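Local structure of superoxide dismutase (Leishmania major, 4F2N) at residues 25-38 / 103-115. The protein catalyses the dismutation of superoxide into molecular oxygen and hydrogen peroxide at a mononuclear iron centre. Residues are numbered along the deposited sequence; the frame is centred on the assembly and turned at random.
With FE2 (Fe (II) ion), chain N.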
loop_
_atom_site.group_PDB
_atom_site.type_symbol
_atom_site.label_atom_id
_atom_site.label_comp_id
_atom_site.label_asym_id
_atom_site.label_seq_id
_atom_site.Cartn_x
_atom_site.Cartn_y
_atom_site.Cartn_z
ATOM N N THR B 25 9.624 13.950 -18.690
ATOM C CA THR B 25 8.193 13.697 -18.812
ATOM C C THR B 25 7.374 14.942 -18.409
ATOM O O THR B 25 6.391 15.297 -19.094
ATOM C CB THR B 25 7.787 12.460 -17.982
ATOM O OG1 THR B 25 8.367 11.299 -18.579
ATOM C CG2 THR B 25 6.286 12.276 -17.982
ATOM N N LEU B 26 7.762 15.570 -17.292
ATOM C CA LEU B 26 7.144 16.849 -16.856
ATOM C C LEU B 26 8.217 17.920 -16.650
ATOM O O LEU B 26 8.604 18.189 -15.499
ATOM C CB LEU B 26 6.377 16.650 -15.531
ATOM C CG LEU B 26 5.184 15.685 -15.549
ATOM C CD1 LEU B 26 4.587 15.548 -14.142
ATOM C CD2 LEU B 26 4.157 16.140 -16.583
ATOM N N PRO B 27 8.694 18.548 -17.742
ATOM C CA PRO B 27 9.809 19.491 -17.559
ATOM C C PRO B 27 9.474 20.711 -16.704
ATOM O O PRO B 27 10.382 21.313 -16.144
ATOM C CB PRO B 27 10.154 19.949 -18.991
ATOM C CG PRO B 27 9.017 19.514 -19.836
ATOM C CD PRO B 27 8.324 18.375 -19.161
ATOM N N HIS B 28 8.193 21.074 -16.607
ATOM C CA HIS B 28 7.775 22.201 -15.746
ATOM C C HIS B 28 7.750 21.829 -14.266
ATOM O O HIS B 28 7.685 22.717 -13.412
ATOM C CB HIS B 28 6.392 22.644 -16.156
ATOM C CG HIS B 28 5.390 21.550 -15.997
ATOM N ND1 HIS B 28 5.190 20.597 -16.959
ATOM C CD2 HIS B 28 4.617 21.171 -14.892
ATOM C CE1 HIS B 28 4.273 19.713 -16.518
ATOM N NE2 HIS B 28 3.926 20.057 -15.244
ATOM N N LEU B 29 7.797 20.532 -13.945
ATOM C CA LEU B 29 7.786 20.097 -12.529
ATOM C C LEU B 29 9.162 20.187 -11.876
ATOM O O LEU B 29 10.035 19.359 -12.114
ATOM C CB LEU B 29 7.165 18.695 -12.340
ATOM C CG LEU B 29 6.703 18.386 -10.903
ATOM C CD1 LEU B 29 5.425 19.148 -10.583
ATOM C CD2 LEU B 29 6.481 16.893 -10.698
ATOM N N ARG B 30 9.341 21.191 -11.016
ATOM C CA ARG B 30 10.690 21.551 -10.551
ATOM C C ARG B 30 10.813 21.639 -9.044
ATOM O O ARG B 30 9.819 21.599 -8.336
ATOM C CB ARG B 30 11.174 22.849 -11.215
ATOM C CG ARG B 30 11.117 22.759 -12.736
ATOM C CD ARG B 30 12.179 23.559 -13.454
ATOM N NE ARG B 30 12.319 23.011 -14.801
ATOM C CZ ARG B 30 13.470 22.706 -15.389
ATOM N NH1 ARG B 30 14.631 22.922 -14.766
ATOM N NH2 ARG B 30 13.452 22.205 -16.620
ATOM N N TYR B 31 12.052 21.698 -8.566
ATOM C CA TYR B 31 12.371 21.921 -7.146
ATOM C C TYR B 31 12.770 23.409 -6.928
ATOM O O TYR B 31 13.438 23.959 -7.776
ATOM C CB TYR B 31 13.514 20.987 -6.731
ATOM C CG TYR B 31 13.744 20.971 -5.245
ATOM C CD1 TYR B 31 13.058 20.066 -4.422
ATOM C CD2 TYR B 31 14.618 21.890 -4.645
ATOM C CE1 TYR B 31 13.252 20.074 -3.053
ATOM C CE2 TYR B 31 14.818 21.894 -3.277
ATOM C CZ TYR B 31 14.125 20.995 -2.490
ATOM O OH TYR B 31 14.328 21.002 -1.132
ATOM N N PRO B 32 12.378 24.056 -5.794
ATOM C CA PRO B 32 11.596 23.535 -4.665
ATOM C C PRO B 32 10.219 23.071 -5.113
ATOM O O PRO B 32 9.604 23.705 -5.984
ATOM C CB PRO B 32 11.485 24.744 -3.710
ATOM C CG PRO B 32 12.597 25.671 -4.100
ATOM C CD PRO B 32 12.742 25.480 -5.589
ATOM N N ALA B 33 9.757 21.966 -4.544
ATOM C CA ALA B 33 8.492 21.355 -4.925
ATOM C C ALA B 33 7.302 22.264 -4.584
ATOM O O ALA B 33 7.341 22.976 -3.570
ATOM C CB ALA B 33 8.352 20.010 -4.227
ATOM N N GLU B 34 6.264 22.231 -5.420
ATOM C CA GLU B 34 4.983 22.888 -5.130
ATOM C C GLU B 34 3.842 21.970 -5.535
ATOM O O GLU B 34 3.932 21.294 -6.570
ATOM C CB GLU B 34 4.812 24.170 -5.955
ATOM C CG GLU B 34 5.727 25.332 -5.656
ATOM C CD GLU B 34 5.342 26.548 -6.495
ATOM O OE1 GLU B 34 4.299 27.183 -6.188
ATOM O OE2 GLU B 34 6.068 26.872 -7.459
ATOM N N LEU B 35 2.759 21.945 -4.755
ATOM C CA LEU B 35 1.551 21.245 -5.217
ATOM C C LEU B 35 1.150 21.881 -6.554
ATOM O O LEU B 35 1.064 23.104 -6.655
ATOM C CB LEU B 35 0.380 21.409 -4.254
ATOM C CG LEU B 35 -0.070 20.417 -3.203
ATOM C CD1 LEU B 35 -1.433 20.890 -2.707
ATOM C CD2 LEU B 35 -0.172 18.980 -3.723
ATOM N N PRO B 36 0.905 21.066 -7.582
ATOM C CA PRO B 36 0.524 21.629 -8.886
ATOM C C PRO B 36 -0.875 22.228 -8.911
ATOM O O PRO B 36 -1.779 21.789 -8.180
ATOM C CB PRO B 36 0.578 20.416 -9.826
ATOM C CG PRO B 36 0.330 19.249 -8.943
ATOM C CD PRO B 36 0.925 19.589 -7.600
ATOM N N THR B 37 -1.030 23.241 -9.754
ATOM C CA THR B 37 -2.329 23.840 -10.020
ATOM C C THR B 37 -3.139 22.822 -10.837
ATOM O O THR B 37 -2.668 22.333 -11.853
ATOM C CB THR B 37 -2.153 25.168 -10.794
ATOM O OG1 THR B 37 -1.294 26.043 -10.042
ATOM C CG2 THR B 37 -3.504 25.864 -11.023
ATOM N N LEU B 38 -4.338 22.484 -10.387
ATOM C CA LEU B 38 -5.158 21.499 -11.091
ATOM C C LEU B 38 -5.870 22.117 -12.295
ATOM O O LEU B 38 -6.250 23.294 -12.260
ATOM C CB LEU B 38 -6.164 20.850 -10.131
ATOM C CG LEU B 38 -5.595 20.058 -8.938
ATOM C CD1 LEU B 38 -6.711 19.558 -8.045
ATOM C CD2 LEU B 38 -4.735 18.877 -9.381
ATOM N N ALA B 103 9.666 10.813 -6.164
ATOM C CA ALA B 103 8.883 9.960 -7.082
ATOM C C ALA B 103 7.386 10.102 -6.818
ATOM O O ALA B 103 6.632 10.265 -7.761
ATOM C CB ALA B 103 9.316 8.494 -6.998
ATOM N N GLN B 104 6.942 10.047 -5.554
ATOM C CA GLN B 104 5.506 10.249 -5.289
ATOM C C GLN B 104 5.007 11.621 -5.735
ATOM O O GLN B 104 3.863 11.757 -6.212
ATOM C CB GLN B 104 5.145 9.989 -3.809
ATOM C CG GLN B 104 5.164 8.499 -3.443
ATOM C CD GLN B 104 4.027 7.707 -4.122
ATOM O OE1 GLN B 104 4.121 7.352 -5.311
ATOM N NE2 GLN B 104 2.969 7.417 -3.373
ATOM N N HIS B 105 5.835 12.660 -5.574
ATOM C CA HIS B 105 5.454 13.997 -6.054
ATOM C C HIS B 105 5.249 13.977 -7.553
ATOM O O HIS B 105 4.218 14.422 -8.067
ATOM C CB HIS B 105 6.456 15.083 -5.610
ATOM C CG HIS B 105 6.181 16.456 -6.182
ATOM N ND1 HIS B 105 4.925 16.953 -6.333
ATOM C CD2 HIS B 105 7.057 17.465 -6.619
ATOM C CE1 HIS B 105 4.991 18.200 -6.831
ATOM N NE2 HIS B 105 6.288 18.510 -7.031
ATOM N N PHE B 106 6.211 13.417 -8.255
ATOM C CA PHE B 106 6.117 13.299 -9.702
ATOM C C PHE B 106 4.897 12.436 -10.077
ATOM O O PHE B 106 4.104 12.824 -10.962
ATOM C CB PHE B 106 7.407 12.688 -10.287
ATOM C CG PHE B 106 7.265 12.289 -11.742
ATOM C CD1 PHE B 106 7.552 13.205 -12.752
ATOM C CD2 PHE B 106 6.806 11.018 -12.099
ATOM C CE1 PHE B 106 7.372 12.866 -14.104
ATOM C CE2 PHE B 106 6.624 10.662 -13.437
ATOM C CZ PHE B 106 6.917 11.595 -14.447
ATOM N N ASN B 107 4.745 11.282 -9.422
ATOM C CA ASN B 107 3.690 10.334 -9.819
ATOM C C ASN B 107 2.328 10.985 -9.697
ATOM O O ASN B 107 1.503 10.855 -10.610
ATOM C CB ASN B 107 3.722 9.041 -8.992
ATOM C CG ASN B 107 4.976 8.233 -9.235
ATOM O OD1 ASN B 107 5.651 8.383 -10.275
ATOM N ND2 ASN B 107 5.296 7.369 -8.290
ATOM N N HIS B 108 2.097 11.699 -8.590
ATOM C CA HIS B 108 0.787 12.376 -8.384
ATOM C C HIS B 108 0.583 13.513 -9.356
ATOM O O HIS B 108 -0.521 13.687 -9.885
ATOM C CB HIS B 108 0.602 12.872 -6.932
ATOM C CG HIS B 108 0.321 11.748 -5.945
ATOM N ND1 HIS B 108 1.313 11.012 -5.370
ATOM C CD2 HIS B 108 -0.875 11.198 -5.511
ATOM C CE1 HIS B 108 0.783 10.063 -4.595
ATOM N NE2 HIS B 108 -0.563 10.150 -4.685
ATOM N N SER B 109 1.621 14.316 -9.596
ATOM C CA SER B 109 1.532 15.425 -10.556
ATOM C C SER B 109 1.131 14.937 -11.928
ATOM O O SER B 109 0.313 15.551 -12.616
ATOM C CB SER B 109 2.858 16.212 -10.613
ATOM O OG SER B 109 3.100 16.789 -9.338
ATOM N N PHE B 110 1.709 13.817 -12.318
ATOM C CA PHE B 110 1.455 13.244 -13.630
ATOM C C PHE B 110 0.022 12.738 -13.684
ATOM O O PHE B 110 -0.703 13.001 -14.651
ATOM C CB PHE B 110 2.459 12.106 -13.939
ATOM C CG PHE B 110 2.343 11.611 -15.354
ATOM C CD1 PHE B 110 2.834 12.380 -16.413
ATOM C CD2 PHE B 110 1.742 10.394 -15.630
ATOM C CE1 PHE B 110 2.735 11.932 -17.730
ATOM C CE2 PHE B 110 1.627 9.945 -16.949
ATOM C CZ PHE B 110 2.121 10.707 -17.996
ATOM N N PHE B 111 -0.399 12.052 -12.612
ATOM C CA PHE B 111 -1.781 11.591 -12.449
ATOM C C PHE B 111 -2.813 12.707 -12.622
ATOM O O PHE B 111 -3.812 12.504 -13.330
ATOM C CB PHE B 111 -1.933 10.948 -11.060
ATOM C CG PHE B 111 -3.189 10.156 -10.860
ATOM C CD1 PHE B 111 -3.651 9.252 -11.827
ATOM C CD2 PHE B 111 -3.891 10.268 -9.663
ATOM C CE1 PHE B 111 -4.806 8.500 -11.604
ATOM C CE2 PHE B 111 -5.051 9.499 -9.431
ATOM C CZ PHE B 111 -5.496 8.616 -10.398
ATOM N N TRP B 112 -2.606 13.858 -11.983
ATOM C CA TRP B 112 -3.575 14.957 -12.136
ATOM C C TRP B 112 -3.678 15.441 -13.554
ATOM O O TRP B 112 -4.767 15.798 -14.003
ATOM C CB TRP B 112 -3.254 16.137 -11.217
ATOM C CG TRP B 112 -3.093 15.751 -9.768
ATOM C CD1 TRP B 112 -2.078 16.155 -8.897
ATOM C CD2 TRP B 112 -3.957 14.869 -8.973
ATOM N NE1 TRP B 112 -2.250 15.594 -7.649
ATOM C CE2 TRP B 112 -3.363 14.808 -7.629
ATOM C CE3 TRP B 112 -5.110 14.140 -9.232
ATOM C CZ2 TRP B 112 -3.925 14.058 -6.606
ATOM C CZ3 TRP B 112 -5.668 13.379 -8.194
ATOM C CH2 TRP B 112 -5.094 13.339 -6.908
ATOM N N LYS B 113 -2.557 15.464 -14.267
ATOM C CA LYS B 113 -2.556 15.868 -15.692
ATOM C C LYS B 113 -3.312 14.880 -16.582
ATOM O O LYS B 113 -3.821 15.275 -17.652
ATOM C CB LYS B 113 -1.120 16.031 -16.213
ATOM C CG LYS B 113 -0.327 17.134 -15.540
ATOM C CD LYS B 113 -0.863 18.504 -15.861
ATOM C CE LYS B 113 -0.233 19.056 -17.128
ATOM N NZ LYS B 113 -0.772 20.433 -17.336
ATOM N N CYS B 114 -3.399 13.617 -16.144
ATOM C CA CYS B 114 -4.132 12.579 -16.866
ATOM C C CYS B 114 -5.642 12.639 -16.686
ATOM O O CYS B 114 -6.344 11.840 -17.303
ATOM C CB CYS B 114 -3.698 11.201 -16.397
ATOM S SG CYS B 114 -2.021 10.888 -16.927
ATOM N N LEU B 115 -6.114 13.514 -15.794
ATOM C CA LEU B 115 -7.530 13.534 -15.423
ATOM C C LEU B 115 -8.188 14.884 -15.639
ATOM O O LEU B 115 -7.540 15.942 -15.531
ATOM C CB LEU B 115 -7.746 13.107 -13.956
ATOM C CG LEU B 115 -7.004 11.849 -13.478
ATOM C CD1 LEU B 115 -7.126 11.668 -11.960
ATOM C CD2 LEU B 115 -7.599 10.651 -14.223
HETATM FE FE FE2 N . -1.844 8.581 -4.359
HETATM O O HOH W 1 7.225 20.977 -8.088
HETATM O O HOH W 2 -0.088 7.162 -4.289
#
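Leu29 drives its two methyls between His105 and Ser109 on helix 96-113: CD2 sits over one face of the His105 imidazole, 4.2 Å from the ring centroid and 17° off its normal, a CH-pi contact, while CD1 lies 3.5 Å from Ser109 OG. At the edge of the imidazole, in its plane, a water bonded to NE2 (2.8 Å) also donates to Arg30 O and accepts from Glu34 N, and ND1 is bonded to His63 of helix 52-71. With both ring nitrogens engaged, rotation about CB-CG should be restricted. Ser109 OG, beside its own backbone N (chi1 -63°), turns back to donate to His105 O; this bond uses its proton within the helix, while the oxygen packs against Leu29 CD1 and Pro36 CG. Toward residue 25 aliphatic groups meet phenylalanine rings: Leu26 CG leans on Phe106 CE1 at 3.8 Å, and Thr25 CG2 touches both Phe106 CZ and Phe110 CE1. The irregular N-terminal segment thus wraps one side of a helix of the alpha-hairpin domain of iron/manganese superoxide dismutases. From the same helix His108 binds the iron, joined by His58, Asp191 and His195; its ND1 donates to Gln104 O (2.8 Å), which orients the ligand ring. Farther along, Leu38 CD2 rests over the five-membered ring of Trp112, 4.0 Å from its centroid, and Pro36 CG meets the indole edge at CD1. The contact thins at the surface, where His28 NE2 and Lys113 NZ stay 5.2 Å apart and the CB of Glu34 points away from the helix, though Glu34 O lies 3.3 Å from His105 CE1 at the ring edge.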